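Long-range contact in B-agarase (Agarivorans gilvus, PDB 5Z6P), which probably hydrolyses beta-glycosidic bonds of agarose as a family 50 glycoside hydrolase carrying a carbohydrate-binding-like domain: residues I67-I81 / K187-L201. Residues are numbered along the deposited sequence; the frame is centred on the assembly and turned at random.
Sequences IKALSKKHFYTSVFI and KIELSIHGSLLDHHL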
loop_
_atom_site.group_PDB
_atom_site.type_symbol
_atom_site.label_atom_id
_atom_site.label_comp_id
_atom_site.label_asym_id
_atom_site.label_seq_id
_atom_site.Cartn_x
_atom_site.Cartn_y
_atom_site.Cartn_z
ATOM N N ILE A 67 -26.220 5.456 12.840
ATOM C CA ILE A 67 -25.535 6.323 11.892
ATOM C C ILE A 67 -25.605 5.759 10.485
ATOM O O ILE A 67 -25.421 4.562 10.273
ATOM C CB ILE A 67 -24.038 6.565 12.263
ATOM C CG1 ILE A 67 -23.298 5.250 12.478
ATOM C CG2 ILE A 67 -23.907 7.447 13.497
ATOM C CD1 ILE A 67 -21.797 5.417 12.546
ATOM N N LYS A 68 -25.926 6.636 9.540
ATOM C CA LYS A 68 -25.804 6.346 8.127
ATOM C C LYS A 68 -24.676 7.196 7.554
ATOM O O LYS A 68 -24.802 8.410 7.442
ATOM C CB LYS A 68 -27.111 6.624 7.379
ATOM C CG LYS A 68 -27.015 6.336 5.898
ATOM C CD LYS A 68 -28.312 6.632 5.136
ATOM C CE LYS A 68 -28.095 6.450 3.631
ATOM N NZ LYS A 68 -29.339 6.624 2.837
ATOM N N ALA A 69 -23.564 6.555 7.216
ATOM C CA ALA A 69 -22.452 7.264 6.618
ATOM C C ALA A 69 -22.699 7.392 5.127
ATOM O O ALA A 69 -22.938 6.400 4.447
ATOM C CB ALA A 69 -21.123 6.546 6.901
ATOM N N LEU A 70 -22.652 8.622 4.629
ATOM C CA LEU A 70 -22.912 8.887 3.225
ATOM C C LEU A 70 -21.617 8.819 2.430
ATOM O O LEU A 70 -21.222 9.783 1.777
ATOM C CB LEU A 70 -23.566 10.256 3.052
ATOM C CG LEU A 70 -24.694 10.656 4.001
ATOM C CD1 LEU A 70 -25.311 11.985 3.548
ATOM C CD2 LEU A 70 -25.760 9.562 4.111
ATOM N N SER A 71 -20.969 7.665 2.479
ATOM C CA SER A 71 -19.619 7.522 1.964
ATOM C C SER A 71 -19.602 7.191 0.483
ATOM O O SER A 71 -18.591 7.378 -0.171
ATOM C CB SER A 71 -18.861 6.454 2.762
ATOM O OG SER A 71 -19.689 5.318 3.003
ATOM N N LYS A 72 -20.708 6.704 -0.068
ATOM C CA LYS A 72 -20.720 6.512 -1.509
ATOM C C LYS A 72 -20.547 7.860 -2.216
ATOM O O LYS A 72 -19.754 7.992 -3.145
ATOM C CB LYS A 72 -21.998 5.836 -1.987
ATOM C CG LYS A 72 -22.009 5.633 -3.493
ATOM C CD LYS A 72 -23.190 4.817 -3.970
ATOM C CE LYS A 72 -23.213 4.755 -5.492
ATOM N NZ LYS A 72 -24.142 3.704 -5.977
ATOM N N LYS A 73 -21.287 8.864 -1.768
ATOM C CA LYS A 73 -21.165 10.198 -2.362
ATOM C C LYS A 73 -19.901 10.908 -1.888
ATOM O O LYS A 73 -19.133 11.422 -2.693
ATOM C CB LYS A 73 -22.380 11.054 -2.032
ATOM C CG LYS A 73 -22.325 12.436 -2.657
ATOM C CD LYS A 73 -23.531 13.270 -2.267
ATOM C CE LYS A 73 -23.393 14.714 -2.762
ATOM N NZ LYS A 73 -24.391 15.624 -2.140
ATOM N N HIS A 74 -19.701 10.905 -0.573
ATOM C CA HIS A 74 -18.652 11.686 0.071
ATOM C C HIS A 74 -17.431 10.852 0.419
ATOM O O HIS A 74 -17.560 9.793 1.012
ATOM C CB HIS A 74 -19.189 12.340 1.342
ATOM C CG HIS A 74 -20.315 13.289 1.100
ATOM N ND1 HIS A 74 -20.119 14.575 0.644
ATOM C CD2 HIS A 74 -21.653 13.139 1.239
ATOM C CE1 HIS A 74 -21.287 15.175 0.516
ATOM N NE2 HIS A 74 -22.235 14.325 0.870
ATOM N N PHE A 75 -16.247 11.334 0.068
ATOM C CA PHE A 75 -15.037 10.583 0.368
ATOM C C PHE A 75 -14.782 10.468 1.867
ATOM O O PHE A 75 -14.487 9.393 2.335
ATOM C CB PHE A 75 -13.805 11.190 -0.312
ATOM C CG PHE A 75 -12.585 10.327 -0.202
ATOM C CD1 PHE A 75 -12.341 9.344 -1.129
ATOM C CD2 PHE A 75 -11.707 10.481 0.852
ATOM C CE1 PHE A 75 -11.214 8.533 -1.030
ATOM C CE2 PHE A 75 -10.588 9.676 0.967
ATOM C CZ PHE A 75 -10.343 8.694 0.027
ATOM N N TYR A 76 -14.897 11.559 2.613
ATOM C CA TYR A 76 -14.722 11.511 4.070
ATOM C C TYR A 76 -16.027 11.603 4.856
ATOM O O TYR A 76 -16.757 12.569 4.732
ATOM C CB TYR A 76 -13.802 12.637 4.549
ATOM C CG TYR A 76 -12.398 12.544 4.019
ATOM C CD1 TYR A 76 -11.517 11.595 4.515
ATOM C CD2 TYR A 76 -11.950 13.408 3.021
ATOM C CE1 TYR A 76 -10.224 11.502 4.041
ATOM C CE2 TYR A 76 -10.652 13.322 2.535
ATOM C CZ TYR A 76 -9.797 12.361 3.051
ATOM O OH TYR A 76 -8.508 12.250 2.580
ATOM N N THR A 77 -16.303 10.602 5.681
ATOM C CA THR A 77 -17.397 10.691 6.642
ATOM C C THR A 77 -16.859 10.434 8.032
ATOM O O THR A 77 -15.994 9.583 8.213
ATOM C CB THR A 77 -18.536 9.702 6.338
ATOM O OG1 THR A 77 -18.147 8.361 6.673
ATOM C CG2 THR A 77 -18.908 9.767 4.897
ATOM N N SER A 78 -17.366 11.181 9.004
ATOM C CA SER A 78 -16.851 11.131 10.368
ATOM C C SER A 78 -17.915 11.323 11.430
ATOM O O SER A 78 -18.845 12.108 11.284
ATOM C CB SER A 78 -15.771 12.197 10.587
ATOM O OG SER A 78 -14.843 12.229 9.531
ATOM N N VAL A 79 -17.755 10.569 12.500
ATOM C CA VAL A 79 -18.333 10.869 13.789
ATOM C C VAL A 79 -17.220 11.495 14.648
ATOM O O VAL A 79 -16.142 10.917 14.750
ATOM C CB VAL A 79 -18.863 9.614 14.479
ATOM C CG1 VAL A 79 -19.428 9.971 15.847
ATOM C CG2 VAL A 79 -19.873 8.879 13.585
ATOM N N PHE A 80 -17.484 12.666 15.234
ATOM C CA PHE A 80 -16.536 13.367 16.094
ATOM C C PHE A 80 -17.027 13.376 17.530
ATOM O O PHE A 80 -18.185 13.701 17.805
ATOM C CB PHE A 80 -16.310 14.821 15.645
ATOM C CG PHE A 80 -15.633 14.961 14.318
ATOM C CD1 PHE A 80 -14.305 14.620 14.161
ATOM C CD2 PHE A 80 -16.314 15.480 13.233
ATOM C CE1 PHE A 80 -13.684 14.757 12.942
ATOM C CE2 PHE A 80 -15.694 15.625 12.013
ATOM C CZ PHE A 80 -14.382 15.265 11.864
ATOM N N ILE A 81 -16.132 13.034 18.444
ATOM C CA ILE A 81 -16.429 12.998 19.868
ATOM C C ILE A 81 -15.425 13.884 20.579
ATOM O O ILE A 81 -14.265 13.520 20.697
ATOM C CB ILE A 81 -16.349 11.557 20.422
ATOM C CG1 ILE A 81 -17.136 10.597 19.523
ATOM C CG2 ILE A 81 -16.810 11.493 21.877
ATOM C CD1 ILE A 81 -17.066 9.150 19.956
ATOM N N LYS A 187 -9.881 14.774 21.255
ATOM C CA LYS A 187 -10.851 14.394 20.236
ATOM C C LYS A 187 -10.729 12.930 19.831
ATOM O O LYS A 187 -9.632 12.395 19.746
ATOM C CB LYS A 187 -10.685 15.271 18.994
ATOM C CG LYS A 187 -11.643 14.935 17.864
ATOM C CD LYS A 187 -11.151 15.447 16.515
ATOM C CE LYS A 187 -11.355 16.939 16.363
ATOM N NZ LYS A 187 -10.953 17.387 14.994
ATOM N N ILE A 188 -11.865 12.290 19.575
ATOM C CA ILE A 188 -11.875 10.996 18.927
ATOM C C ILE A 188 -12.667 11.091 17.627
ATOM O O ILE A 188 -13.749 11.667 17.599
ATOM C CB ILE A 188 -12.467 9.918 19.838
ATOM C CG1 ILE A 188 -11.561 9.724 21.058
ATOM C CG2 ILE A 188 -12.619 8.617 19.081
ATOM C CD1 ILE A 188 -12.148 8.874 22.147
ATOM N N GLU A 189 -12.118 10.550 16.545
ATOM C CA GLU A 189 -12.824 10.531 15.274
ATOM C C GLU A 189 -13.085 9.123 14.770
ATOM O O GLU A 189 -12.159 8.324 14.591
ATOM C CB GLU A 189 -12.050 11.306 14.214
ATOM C CG GLU A 189 -12.672 11.199 12.827
ATOM C CD GLU A 189 -11.754 11.690 11.738
ATOM O OE1 GLU A 189 -10.541 11.792 11.999
ATOM O OE2 GLU A 189 -12.243 11.981 10.630
ATOM N N LEU A 190 -14.362 8.826 14.562
ATOM C CA LEU A 190 -14.796 7.596 13.907
ATOM C C LEU A 190 -14.980 7.875 12.410
ATOM O O LEU A 190 -15.926 8.531 12.014
ATOM C CB LEU A 190 -16.095 7.070 14.518
ATOM C CG LEU A 190 -16.302 7.134 16.040
ATOM C CD1 LEU A 190 -17.597 6.463 16.449
ATOM C CD2 LEU A 190 -15.146 6.551 16.835
ATOM N N SER A 191 -14.067 7.367 11.594
ATOM C CA SER A 191 -13.983 7.731 10.188
ATOM C C SER A 191 -14.315 6.550 9.291
ATOM O O SER A 191 -13.829 5.428 9.487
ATOM C CB SER A 191 -12.571 8.268 9.861
ATOM O OG SER A 191 -12.295 8.239 8.469
ATOM N N ILE A 192 -15.177 6.810 8.325
ATOM C CA ILE A 192 -15.479 5.866 7.274
ATOM C C ILE A 192 -15.184 6.597 5.979
ATOM O O ILE A 192 -15.831 7.605 5.667
ATOM C CB ILE A 192 -16.943 5.377 7.347
ATOM C CG1 ILE A 192 -17.157 4.554 8.616
ATOM C CG2 ILE A 192 -17.311 4.557 6.131
ATOM C CD1 ILE A 192 -18.617 4.330 8.941
ATOM N N HIS A 193 -14.179 6.132 5.247
ATOM C CA HIS A 193 -13.758 6.862 4.062
ATOM C C HIS A 193 -13.266 5.949 2.957
ATOM O O HIS A 193 -12.998 4.777 3.180
ATOM C CB HIS A 193 -12.676 7.889 4.425
ATOM C CG HIS A 193 -11.313 7.303 4.603
ATOM N ND1 HIS A 193 -10.888 6.762 5.797
ATOM C CD2 HIS A 193 -10.277 7.175 3.741
ATOM C CE1 HIS A 193 -9.648 6.324 5.661
ATOM N NE2 HIS A 193 -9.251 6.569 4.423
ATOM N N GLY A 194 -13.186 6.503 1.754
ATOM C CA GLY A 194 -12.720 5.782 0.590
ATOM C C GLY A 194 -13.604 4.602 0.218
ATOM O O GLY A 194 -13.140 3.621 -0.356
ATOM N N SER A 195 -14.880 4.688 0.551
ATOM C CA SER A 195 -15.763 3.558 0.343
ATOM C C SER A 195 -16.571 3.693 -0.945
ATOM O O SER A 195 -16.802 4.799 -1.415
ATOM C CB SER A 195 -16.701 3.405 1.529
ATOM O OG SER A 195 -17.391 2.182 1.447
ATOM N N LEU A 196 -17.001 2.565 -1.511
ATOM C CA LEU A 196 -17.861 2.599 -2.693
ATOM C C LEU A 196 -19.336 2.516 -2.312
ATOM O O LEU A 196 -20.217 2.558 -3.173
ATOM C CB LEU A 196 -17.526 1.461 -3.648
ATOM C CG LEU A 196 -16.142 1.483 -4.290
ATOM C CD1 LEU A 196 -16.071 0.327 -5.231
ATOM C CD2 LEU A 196 -15.910 2.795 -5.026
ATOM N N LEU A 197 -19.596 2.410 -1.015
ATOM C CA LEU A 197 -20.938 2.147 -0.528
ATOM C C LEU A 197 -21.257 2.997 0.680
ATOM O O LEU A 197 -20.358 3.475 1.352
ATOM C CB LEU A 197 -21.091 0.668 -0.174
ATOM C CG LEU A 197 -20.747 -0.350 -1.259
ATOM C CD1 LEU A 197 -20.703 -1.748 -0.672
ATOM C CD2 LEU A 197 -21.750 -0.271 -2.390
ATOM N N ASP A 198 -22.543 3.189 0.946
ATOM C CA ASP A 198 -22.982 3.779 2.199
ATOM C C ASP A 198 -22.868 2.729 3.290
ATOM O O ASP A 198 -22.728 1.557 2.997
ATOM C CB ASP A 198 -24.417 4.296 2.086
ATOM C CG ASP A 198 -24.517 5.558 1.239
ATOM O OD1 ASP A 198 -23.495 6.275 1.084
ATOM O OD2 ASP A 198 -25.618 5.841 0.740
ATOM N N HIS A 199 -22.926 3.136 4.546
ATOM C CA HIS A 199 -22.927 2.159 5.627
ATOM C C HIS A 199 -23.914 2.550 6.720
ATOM O O HIS A 199 -24.039 3.716 7.069
ATOM C CB HIS A 199 -21.512 1.994 6.214
ATOM C CG HIS A 199 -20.468 1.671 5.192
ATOM N ND1 HIS A 199 -20.057 0.380 4.921
ATOM C CD2 HIS A 199 -19.757 2.471 4.363
ATOM C CE1 HIS A 199 -19.143 0.404 3.969
ATOM N NE2 HIS A 199 -18.944 1.661 3.611
ATOM N N HIS A 200 -24.623 1.557 7.245
ATOM C CA HIS A 200 -25.596 1.779 8.307
ATOM C C HIS A 200 -25.162 1.056 9.579
ATOM O O HIS A 200 -25.221 -0.159 9.634
ATOM C CB HIS A 200 -26.986 1.283 7.888
ATOM C CG HIS A 200 -27.516 1.917 6.636
ATOM N ND1 HIS A 200 -26.958 1.706 5.393
ATOM C CD2 HIS A 200 -28.562 2.751 6.436
ATOM C CE1 HIS A 200 -27.635 2.383 4.487
ATOM N NE2 HIS A 200 -28.620 3.022 5.095
ATOM N N LEU A 201 -24.748 1.795 10.603
ATOM C CA LEU A 201 -24.264 1.163 11.822
ATOM C C LEU A 201 -25.098 1.499 13.061
ATOM O O LEU A 201 -25.783 2.519 13.122
ATOM C CB LEU A 201 -22.805 1.561 12.092
ATOM C CG LEU A 201 -21.767 1.337 10.992
ATOM C CD1 LEU A 201 -20.460 1.956 11.379
ATOM C CD2 LEU A 201 -21.562 -0.130 10.741
HETATM O O HOH W 1 -30.991 4.179 4.101
HETATM O O HOH W 2 -16.150 7.099 1.051
HETATM O O HOH W 3 -18.046 5.919 -3.891
HETATM O O HOH W 4 -23.787 8.453 -0.371
HETATM O O HOH W 5 -13.510 10.262 7.254
#
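The carbonyl oxygen of Ile192 is gripped twice by Thr77: Thr77 OG1 meets Ile192 O at 2.6 Å on a lone pair, and Thr77 N bonds the same oxygen from a direction tilted out of the carbonyl plane. With chi1 at 74°, OG1 sits between its own N and carbonyl carbon, which turns the hydroxyl back to the partner strand. The pair belongs to an antiparallel ladder from Tyr76–His193 to Ile81–Ile188. A second ladder joins 67-69 to 199-201, and the register slips by one residue between them. Between the ladders two loops are tied together by polar side chains, a general way of holding such a break: Ser71 OG donates to Leu197 O at 2.6 Å and lies at the edge of the His199 ring, 3.2 Å from His199 CD2; His199 NE2 in turn bonds Ser195 OG in the ring plane. Asp198 OD1 accepts from Lys72 N (3.0 Å, 160° at the hydrogen) and from a water that also bridges to Lys73 N. On one face of the ladder of 76-81 with 187-193, Ser78 OG donates to the anti lone pair of Glu189 OE2 (2.8 Å), while the Glu189 chain runs alongside the Phe80 ring. On the other, Val79 CB packs on Leu190 CB at 3.8 Å. Gly194 CA lies over the Phe75 ring, 4.0 Å from its centroid. All of this lies within the agarase CBM-like domain, where strands 51-54 and 109-117 flank the longer ladder, while Glu647, His650 and Glu652, remote in sequence, hydrogen-bond the two connecting loops.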